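Local coordinates for coelenterazine-binding protein with bound coelenterazine (Renilla muelleri, PDB 2HPS) that binds the luciferin coelenterazine and, once calcium is bound, makes it available for reaction with luciferase and oxygen, at residues 58-61 with 62-66; 31-34 with 35-39. One frame throughout, in Å; residues are numbered along the deposited sequence.

Contact 1: 58-61 with 62-66; sequences RQEF and LRVAD
Glu60 and Arg63 form a salt bridge one turn apart on helix 51-68, the first helix of the second EF-hand. The two side chains run alongside each other, pointing the same way, and the arginine presents its NE/NH2 edge so that each nitrogen takes a different carboxylate oxygen. NE gives the straighter bond, 2.9 Å to Glu60 OE1 with an N-H...O angle of 170°, and NH2 lies 2.8 Å from Glu60 OE2. Both oxygens are met on their syn side and stay close to the guanidinium plane, although the carboxylate plane is turned 36° from it. Glu60 can reach forward because CG lies anti to the backbone N (chi1 -178°) and the chain then bends at chi2. Were Arg63 replaced by an alanine, the carboxylate of Glu60, a buried residue, would probably lose its charged mate and be left free to turn. Along the same turns, i to i+4 backbone bonds hold the helix, among them Val64 N to Glu60 O at 3.1 Å. Farther out, Glu60 also packs on Ile102 and Ile106 of helix 102-111, while NH1 of Arg63 hydrogen-bonds a glycerol, probably from the crystallisation liquor. In the conformer described, Arg58, salt-bridged to Glu55, has Leu62 CD1 over one guanidinium face, 3.6 Å from Arg58 NH1.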
# COMPACT_ATOMS: atom_id res chain seq x y z
N ARG A 58 -5.35 -12.96 -0.28
CA ARG A 58 -4.04 -13.63 -0.37
C ARG A 58 -3.54 -13.79 -1.82
O ARG A 58 -2.39 -13.51 -2.12
CB ARG A 58 -4.07 -14.98 0.36
CG ARG A 58 -2.70 -15.45 0.88
CD ARG A 58 -2.75 -16.86 1.50
NE ARG A 58 -3.21 -17.87 0.54
CZ ARG A 58 -2.42 -18.66 -0.18
NH1 ARG A 58 -1.09 -18.58 -0.06
NH2 ARG A 58 -2.96 -19.53 -1.03
N GLN A 59 -4.42 -14.25 -2.72
CA GLN A 59 -4.03 -14.46 -4.10
C GLN A 59 -3.60 -13.15 -4.78
O GLN A 59 -2.66 -13.15 -5.57
CB GLN A 59 -5.17 -15.15 -4.87
CG GLN A 59 -5.32 -16.63 -4.50
CD GLN A 59 -4.08 -17.46 -4.83
OE1 GLN A 59 -3.42 -17.23 -5.85
NE2 GLN A 59 -3.75 -18.42 -3.97
N GLU A 60 -4.26 -12.05 -4.44
CA GLU A 60 -3.90 -10.77 -5.05
C GLU A 60 -2.53 -10.35 -4.54
O GLU A 60 -1.67 -9.93 -5.32
CB GLU A 60 -4.95 -9.68 -4.83
CG GLU A 60 -4.61 -8.32 -5.50
CD GLU A 60 -4.44 -8.38 -7.04
OE1 GLU A 60 -4.73 -9.41 -7.72
OE2 GLU A 60 -3.99 -7.35 -7.60
N PHE A 61 -2.30 -10.51 -3.23
CA PHE A 61 -0.96 -10.26 -2.69
C PHE A 61 0.12 -11.13 -3.33
O PHE A 61 1.23 -10.66 -3.59
CB PHE A 61 -0.94 -10.35 -1.17
CG PHE A 61 -1.32 -9.05 -0.49
CD1 PHE A 61 -2.63 -8.58 -0.56
CD2 PHE A 61 -0.36 -8.30 0.18
CE1 PHE A 61 -3.00 -7.35 0.05
CE2 PHE A 61 -0.70 -7.08 0.78
CZ PHE A 61 -2.02 -6.61 0.72
N LEU A 62 -0.19 -12.40 -3.59
CA LEU A 62 0.79 -13.26 -4.24
C LEU A 62 1.08 -12.81 -5.66
O LEU A 62 2.21 -12.86 -6.12
CB LEU A 62 0.31 -14.72 -4.24
CG LEU A 62 0.26 -15.41 -2.87
CD1 LEU A 62 -0.39 -16.78 -3.06
CD2 LEU A 62 1.64 -15.53 -2.22
N ARG A 63 0.04 -12.35 -6.36
CA ARG A 63 0.20 -11.86 -7.73
C ARG A 63 1.17 -10.67 -7.78
O ARG A 63 2.07 -10.60 -8.63
CB ARG A 63 -1.17 -11.48 -8.31
CG ARG A 63 -1.12 -11.24 -9.85
CD ARG A 63 -2.52 -10.83 -10.36
NE ARG A 63 -2.86 -9.47 -9.97
CZ ARG A 63 -2.44 -8.38 -10.60
NH1 ARG A 63 -1.65 -8.47 -11.66
NH2 ARG A 63 -2.79 -7.18 -10.15
N VAL A 64 0.96 -9.73 -6.86
CA VAL A 64 1.85 -8.57 -6.70
C VAL A 64 3.24 -9.02 -6.21
O VAL A 64 4.24 -8.54 -6.72
CB VAL A 64 1.19 -7.49 -5.81
CG1 VAL A 64 2.13 -6.30 -5.58
CG2 VAL A 64 -0.10 -7.01 -6.47
N ALA A 65 3.30 -9.99 -5.29
CA ALA A 65 4.60 -10.53 -4.82
C ALA A 65 5.47 -10.99 -6.00
O ALA A 65 6.68 -10.76 -6.03
CB ALA A 65 4.40 -11.65 -3.81
N ASP A 66 4.83 -11.63 -6.98
CA ASP A 66 5.55 -12.06 -8.18
C ASP A 66 6.20 -10.88 -8.91
O ASP A 66 7.36 -10.95 -9.32
CB ASP A 66 4.62 -12.81 -9.14
CG ASP A 66 4.18 -14.18 -8.60
OD1 ASP A 66 4.79 -14.71 -7.65
OD2 ASP A 66 3.17 -14.71 -9.12

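Contact 2: 31-34 with 35-39; sequences ISRE and DYELI. With CTZ (c2-hydroxy-coelenterazine), chain B.
Asp35 folds back on Ser32 in a capping box that starts helix 33-47, the second helix of the first EF-hand. Its CB lies 3.2 Å from Ser32 O, and CG, placed beside its own backbone N (chi1 -65°), comes to 3.4 Å from Ser32 OG. At the tip OD1 is 3.7 Å from Ser32 OG, whereas OD2 accepts a weak, bent bond from Ser32 N at 2.9 Å and also lies 3.3 Å from Ile31 CA. The return bond, Asp35 N to Ser32 OG, is straight but long at 3.4 Å, and likewise weak. With OG set between the backbone N and the carbonyl carbon of Ser32 (chi1 70°), the hydroxyl faces the first turn. The regular helical bonds then begin, Tyr36 N to Ser32 O being followed by Glu37 N to Arg33 O.

From this turn Tyr36 carries the contact into the coelenterazine pocket. The phenol oxygen O17 of the ligand comes to the edge of the tyrosine ring, in its plane, and a short hydrogen bond of 2.6 Å joins Tyr36 OH to O17. Gln103 and Arg19 also bond this tyrosine hydroxyl, fixing it from the protein side. One turn further on, Ile39 CG2 packs 3.5 Å from the ligand's linking carbon C10.

Ile31, just before the cap residue, pairs through its backbone with Ile76 in the two-stranded sheet joining the first two EF-hands and packs on helix 78-91, while Tyr36 and Ile39 lean on helix 51-68.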
# COMPACT_ATOMS: atom_id res chain seq x y z
N ILE A 31 13.10 -8.86 2.93
CA ILE A 31 11.70 -9.30 2.90
C ILE A 31 11.52 -10.55 2.05
O ILE A 31 12.37 -10.88 1.20
CB ILE A 31 10.75 -8.19 2.41
CG1 ILE A 31 11.13 -7.70 1.00
CG2 ILE A 31 10.69 -7.03 3.43
CD1 ILE A 31 10.05 -6.80 0.35
N SER A 32 10.40 -11.23 2.26
CA SER A 32 10.12 -12.46 1.53
C SER A 32 8.64 -12.55 1.22
O SER A 32 7.82 -11.78 1.76
CB SER A 32 10.50 -13.66 2.39
OG SER A 32 9.59 -13.76 3.46
N ARG A 33 8.31 -13.55 0.40
CA ARG A 33 6.92 -13.84 0.02
C ARG A 33 6.04 -13.98 1.25
O ARG A 33 4.97 -13.37 1.32
CB ARG A 33 6.90 -15.13 -0.79
CG ARG A 33 5.63 -15.43 -1.55
CD ARG A 33 5.83 -16.62 -2.49
NE ARG A 33 4.64 -16.90 -3.27
CZ ARG A 33 4.37 -16.36 -4.46
NH1 ARG A 33 5.23 -15.52 -5.01
NH2 ARG A 33 3.25 -16.68 -5.10
N GLU A 34 6.48 -14.76 2.25
CA GLU A 34 5.61 -14.95 3.41
C GLU A 34 5.42 -13.69 4.25
O GLU A 34 4.39 -13.52 4.86
CB GLU A 34 6.02 -16.14 4.30
CG GLU A 34 7.41 -16.09 4.84
CD GLU A 34 8.39 -16.88 3.99
OE1 GLU A 34 9.13 -17.71 4.58
OE2 GLU A 34 8.42 -16.68 2.74
N ASP A 35 6.43 -12.81 4.27
CA ASP A 35 6.28 -11.48 4.90
C ASP A 35 5.12 -10.70 4.25
O ASP A 35 4.35 -10.01 4.93
CB ASP A 35 7.57 -10.67 4.78
CG ASP A 35 8.75 -11.28 5.55
OD1 ASP A 35 8.55 -11.98 6.57
OD2 ASP A 35 9.91 -11.02 5.13
N TYR A 36 5.03 -10.81 2.93
CA TYR A 36 3.95 -10.16 2.19
C TYR A 36 2.58 -10.80 2.50
O TYR A 36 1.59 -10.10 2.75
CB TYR A 36 4.29 -10.15 0.69
CG TYR A 36 3.73 -8.94 -0.05
CD1 TYR A 36 3.96 -7.63 0.43
CD2 TYR A 36 3.01 -9.10 -1.24
CE1 TYR A 36 3.44 -6.52 -0.26
CE2 TYR A 36 2.51 -8.01 -1.93
CZ TYR A 36 2.72 -6.73 -1.43
OH TYR A 36 2.20 -5.66 -2.14
N GLU A 37 2.55 -12.13 2.55
CA GLU A 37 1.34 -12.87 2.93
C GLU A 37 0.87 -12.51 4.33
O GLU A 37 -0.31 -12.52 4.60
CB GLU A 37 1.60 -14.38 2.87
CG GLU A 37 1.93 -14.93 1.49
CD GLU A 37 2.10 -16.44 1.49
OE1 GLU A 37 1.06 -17.13 1.50
OE2 GLU A 37 3.25 -16.93 1.49
N LEU A 38 1.81 -12.19 5.22
CA LEU A 38 1.42 -11.79 6.57
C LEU A 38 0.50 -10.57 6.56
O LEU A 38 -0.44 -10.49 7.34
CB LEU A 38 2.67 -11.50 7.42
CG LEU A 38 2.44 -10.99 8.85
CD1 LEU A 38 1.64 -11.96 9.71
CD2 LEU A 38 3.81 -10.66 9.51
N ILE A 39 0.80 -9.61 5.69
CA ILE A 39 -0.06 -8.44 5.51
C ILE A 39 -1.48 -8.86 5.10
O ILE A 39 -2.46 -8.42 5.70
CB ILE A 39 0.56 -7.45 4.51
CG1 ILE A 39 1.85 -6.89 5.11
CG2 ILE A 39 -0.45 -6.32 4.16
CD1 ILE A 39 2.71 -6.14 4.14
N1 CTZ B . -0.13 -0.39 3.90
C2 CTZ B . 0.48 -1.42 4.55
C3 CTZ B . 1.23 -0.74 5.61
N4 CTZ B . 1.03 0.57 5.58
C5 CTZ B . 1.51 1.57 6.35
C6 CTZ B . 1.15 2.88 6.05
N7 CTZ B . 0.33 3.16 5.01
C8 CTZ B . -0.18 2.18 4.23
C9 CTZ B . 0.22 0.79 4.53
C10 CTZ B . 0.39 -2.88 4.19
C11 CTZ B . 1.00 -3.03 2.82
C12 CTZ B . 0.18 -3.38 1.74
C13 CTZ B . 0.70 -3.51 0.46
C14 CTZ B . 2.07 -3.29 0.27
C15 CTZ B . 2.90 -2.93 1.34
C16 CTZ B . 2.36 -2.80 2.62
O17 CTZ B . 2.58 -3.41 -0.98
O18 CTZ B . 1.99 -1.32 6.49
C19 CTZ B . 1.65 3.98 6.90
C20 CTZ B . 2.92 3.95 7.47
C21 CTZ B . 3.35 5.00 8.28
C22 CTZ B . 2.50 6.08 8.55
C23 CTZ B . 1.22 6.12 8.00
C24 CTZ B . 0.79 5.07 7.18
O25 CTZ B . 2.94 7.08 9.35
C26 CTZ B . -1.09 2.45 3.05
C27 CTZ B . -2.51 2.55 3.53
C28 CTZ B . -3.47 1.61 3.17
C29 CTZ B . -4.78 1.75 3.64
C30 CTZ B . -5.11 2.82 4.49
C31 CTZ B . -4.15 3.77 4.84
C32 CTZ B . -2.85 3.64 4.35

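Overall arrangement
From the N terminus, the chain passes first through contact 2, where strand 30-32 turns into helix 33-47, and then through contact 1, in the later part of helix 51-68. Each is local and closes no long loop; they lie in series, neither nested nor crossing. The short connection after residue 47 brings helix 51-68 back against helix 33-47, so the contact centres are 10 Å apart. In the conformers described, two salt bridges join them, Asp66 OD1 to Arg33 NH1 at 2.8 Å and Arg58 NH1 to Glu37 OE1 at 3.0 Å. Between these Leu62 packs on Arg33; nearer coelenterazine the rings of Phe61 and Tyr36 meet, tying EF-hands 1 and 2 together at the ligand pocket.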